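Local coordinates for hydrogenase expression/formation protein (HypB) (Archaeoglobus fulgidus, PDB 2WSM), which probably binds and hydrolyses GTP and binds nickel and zinc as a hydrogenase maturation factor, at residues Val137-Gly142 against Ala172-Met177. Residues are numbered along the deposited sequence; the frame is centred on the assembly and turned at random.
Sequences VSVTEG and ADVEKM
At the C-terminal end of strand 132-138, in the parallel sheet of this SIMIBI-class P-loop GTPase, Val137 and the 3-10 turn that Val139 begins meet Val174 and Met177 of helix 174-184, with Ala172 just before it. Met177 is the most extensively buried residue of the contact. Its CG lies anti to the carbonyl carbon and its thioether chain bends at chi3 (72°), which carries the methyl round to the end of the strand. There Met177 CE rests 3.8 Å from Val137 CG1 and 3.9 Å from the carbonyl oxygen Gly142 O, while Met177 SD lies 4.0 Å from Val139 CG1, the side chains of Met177 and Val139 crossing at about a right angle. The same valine methyl serves a second partner, for Val139 CG1 also meets Val174 CG2 at 3.9 Å. Ala172 brings its CB to 3.4 Å from the carbonyl oxygen Val139 O and packs on the valine's CB as well. Val145 and Ile161 add further apolar surface around Met177.

Two polar bonds shape the segments from within. Ser138 N donates an almost straight bond (172°) to Glu141 OE2, from above the carboxylate plane at 2.7 Å, and so ties the turn back to the strand. Asp173 N-caps the helix, its OD1 accepting from Lys176 N at 3.3 Å, while Asp173 N bonds to Asp143, just beyond the turn. Between the two segments themselves no hydrogen bond passes: the contact is van der Waals in kind, aliphatic and thioether groups meeting each other and backbone carbonyls, whereas directional bonds shape the turn and the helix cap separately.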
ATOM      1  N   VAL A 137       0.263  -1.409  15.300  1.00 21.38           N
ATOM      2  CA  VAL A 137       1.704  -1.502  15.139  1.00 24.00           C
ATOM      3  C   VAL A 137       2.363  -1.951  16.445  1.00 24.17           C
ATOM      4  O   VAL A 137       1.976  -1.527  17.538  1.00 25.89           O
ATOM      5  CB  VAL A 137       2.313  -0.167  14.649  1.00 27.89           C
ATOM      6  CG1 VAL A 137       2.255   0.892  15.747  1.00 20.80           C
ATOM      7  CG2 VAL A 137       3.733  -0.377  14.183  1.00 25.58           C
ATOM      8  N   SER A 138       3.349  -2.825  16.327  1.00 20.69           N
ATOM      9  CA  SER A 138       4.092  -3.292  17.488  1.00 29.68           C
ATOM     10  C   SER A 138       5.371  -2.465  17.638  1.00 28.30           C
ATOM     11  O   SER A 138       5.928  -2.005  16.637  1.00 23.10           O
ATOM     12  CB  SER A 138       4.409  -4.786  17.343  1.00 28.03           C
ATOM     13  OG  SER A 138       5.593  -5.139  18.038  1.00 33.72           O
ATOM     14  N   VAL A 139       5.826  -2.270  18.878  1.00 26.97           N
ATOM     15  CA  VAL A 139       7.036  -1.483  19.131  1.00 31.99           C
ATOM     16  C   VAL A 139       8.273  -2.156  18.560  1.00 31.42           C
ATOM     17  O   VAL A 139       9.289  -1.506  18.343  1.00 35.15           O
ATOM     18  CB  VAL A 139       7.287  -1.193  20.639  1.00 25.98           C
ATOM     19  CG1 VAL A 139       6.212  -0.275  21.204  1.00 24.24           C
ATOM     20  CG2 VAL A 139       7.416  -2.489  21.438  1.00 29.35           C
ATOM     21  N   THR A 140       8.181  -3.458  18.319  1.00 33.79           N
ATOM     22  CA  THR A 140       9.300  -4.218  17.772  1.00 30.38           C
ATOM     23  C   THR A 140       9.539  -3.887  16.310  1.00 31.15           C
ATOM     24  O   THR A 140      10.525  -4.327  15.723  1.00 35.40           O
ATOM     25  CB  THR A 140       9.075  -5.739  17.917  1.00 36.18           C
ATOM     26  OG1 THR A 140       7.945  -6.133  17.132  1.00 38.68           O
ATOM     27  CG2 THR A 140       8.808  -6.100  19.370  1.00 39.35           C
ATOM     28  N   GLU A 141       8.639  -3.105  15.722  1.00 35.33           N
ATOM     29  CA  GLU A 141       8.763  -2.729  14.315  1.00 32.47           C
ATOM     30  C   GLU A 141       9.644  -1.493  14.133  1.00 31.44           C
ATOM     31  O   GLU A 141       9.984  -1.122  13.012  1.00 30.83           O
ATOM     32  CB  GLU A 141       7.382  -2.491  13.698  1.00 29.74           C
ATOM     33  CG  GLU A 141       6.543  -3.751  13.574  1.00 36.00           C
ATOM     34  CD  GLU A 141       5.098  -3.463  13.202  1.00 32.63           C
ATOM     35  OE1 GLU A 141       4.862  -2.840  12.143  1.00 29.22           O
ATOM     36  OE2 GLU A 141       4.201  -3.870  13.970  1.00 31.63           O
ATOM     37  N   GLY A 142      10.021  -0.866  15.240  1.00 33.76           N
ATOM     38  CA  GLY A 142      10.763   0.380  15.178  1.00 35.47           C
ATOM     39  C   GLY A 142       9.852   1.565  15.434  1.00 31.69           C
ATOM     40  O   GLY A 142       8.722   1.602  14.948  1.00 29.83           O
ATOM     41  N   ALA A 172      12.843   0.982  21.691  1.00 39.05           N
ATOM     42  CA  ALA A 172      11.810   1.743  21.000  1.00 37.31           C
ATOM     43  C   ALA A 172      11.184   2.789  21.909  1.00 35.02           C
ATOM     44  O   ALA A 172      10.938   2.553  23.095  1.00 37.45           O
ATOM     45  CB  ALA A 172      10.743   0.817  20.421  1.00 39.29           C
ATOM     46  N   ASP A 173      10.932   3.953  21.330  1.00 38.85           N
ATOM     47  CA  ASP A 173      10.399   5.090  22.053  1.00 36.65           C
ATOM     48  C   ASP A 173       8.891   5.171  21.853  1.00 32.21           C
ATOM     49  O   ASP A 173       8.417   5.619  20.809  1.00 32.99           O
ATOM     50  CB  ASP A 173      11.060   6.360  21.524  1.00 35.22           C
ATOM     51  CG  ASP A 173      11.065   7.469  22.531  1.00 37.26           C
ATOM     52  OD1 ASP A 173       9.968   7.947  22.893  1.00 35.99           O
ATOM     53  OD2 ASP A 173      12.175   7.864  22.953  1.00 39.57           O
ATOM     54  N   VAL A 174       8.139   4.746  22.856  1.00 30.98           N
ATOM     55  CA  VAL A 174       6.691   4.652  22.725  1.00 32.51           C
ATOM     56  C   VAL A 174       6.033   6.020  22.588  1.00 33.86           C
ATOM     57  O   VAL A 174       5.090   6.193  21.808  1.00 32.04           O
ATOM     58  CB  VAL A 174       6.061   3.885  23.910  1.00 34.72           C
ATOM     59  CG1 VAL A 174       4.544   3.918  23.831  1.00 33.36           C
ATOM     60  CG2 VAL A 174       6.556   2.458  23.925  1.00 32.31           C
ATOM     61  N   GLU A 175       6.529   6.991  23.345  1.00 33.16           N
ATOM     62  CA  GLU A 175       5.929   8.321  23.354  1.00 32.59           C
ATOM     63  C   GLU A 175       6.145   9.064  22.040  1.00 27.44           C
ATOM     64  O   GLU A 175       5.385   9.964  21.696  1.00 32.24           O
ATOM     65  CB  GLU A 175       6.430   9.128  24.557  1.00 37.04           C
ATOM     66  CG  GLU A 175       5.860   8.619  25.878  1.00 36.68           C
ATOM     67  CD  GLU A 175       4.336   8.518  25.844  1.00 45.46           C
ATOM     68  OE1 GLU A 175       3.682   9.546  25.555  1.00 46.59           O
ATOM     69  OE2 GLU A 175       3.792   7.417  26.098  1.00 42.17           O
ATOM     70  N   LYS A 176       7.177   8.677  21.303  1.00 24.57           N
ATOM     71  CA  LYS A 176       7.390   9.213  19.961  1.00 28.41           C
ATOM     72  C   LYS A 176       6.406   8.594  18.960  1.00 31.87           C
ATOM     73  O   LYS A 176       5.895   9.272  18.064  1.00 26.44           O
ATOM     74  CB  LYS A 176       8.818   8.933  19.507  1.00 28.72           C
ATOM     75  CG  LYS A 176       9.075   9.280  18.067  1.00 33.31           C
ATOM     76  CD  LYS A 176      10.351   8.636  17.552  1.00 31.52           C
ATOM     77  CE  LYS A 176      10.390   8.690  16.033  1.00 34.01           C
ATOM     78  NZ  LYS A 176      10.055  10.063  15.531  1.00 38.02           N
ATOM     79  N   MET A 177       6.148   7.297  19.111  1.00 27.47           N
ATOM     80  CA  MET A 177       5.220   6.614  18.225  1.00 29.31           C
ATOM     81  C   MET A 177       3.830   7.219  18.405  1.00 26.71           C
ATOM     82  O   MET A 177       3.141   7.524  17.435  1.00 25.71           O
ATOM     83  CB  MET A 177       5.220   5.103  18.494  1.00 23.99           C
ATOM     84  CG  MET A 177       6.554   4.448  18.215  1.00 22.77           C
ATOM     85  SD  MET A 177       6.621   2.677  18.551  1.00 27.85           S
ATOM     86  CE  MET A 177       5.625   2.025  17.210  1.00 30.25           C
TER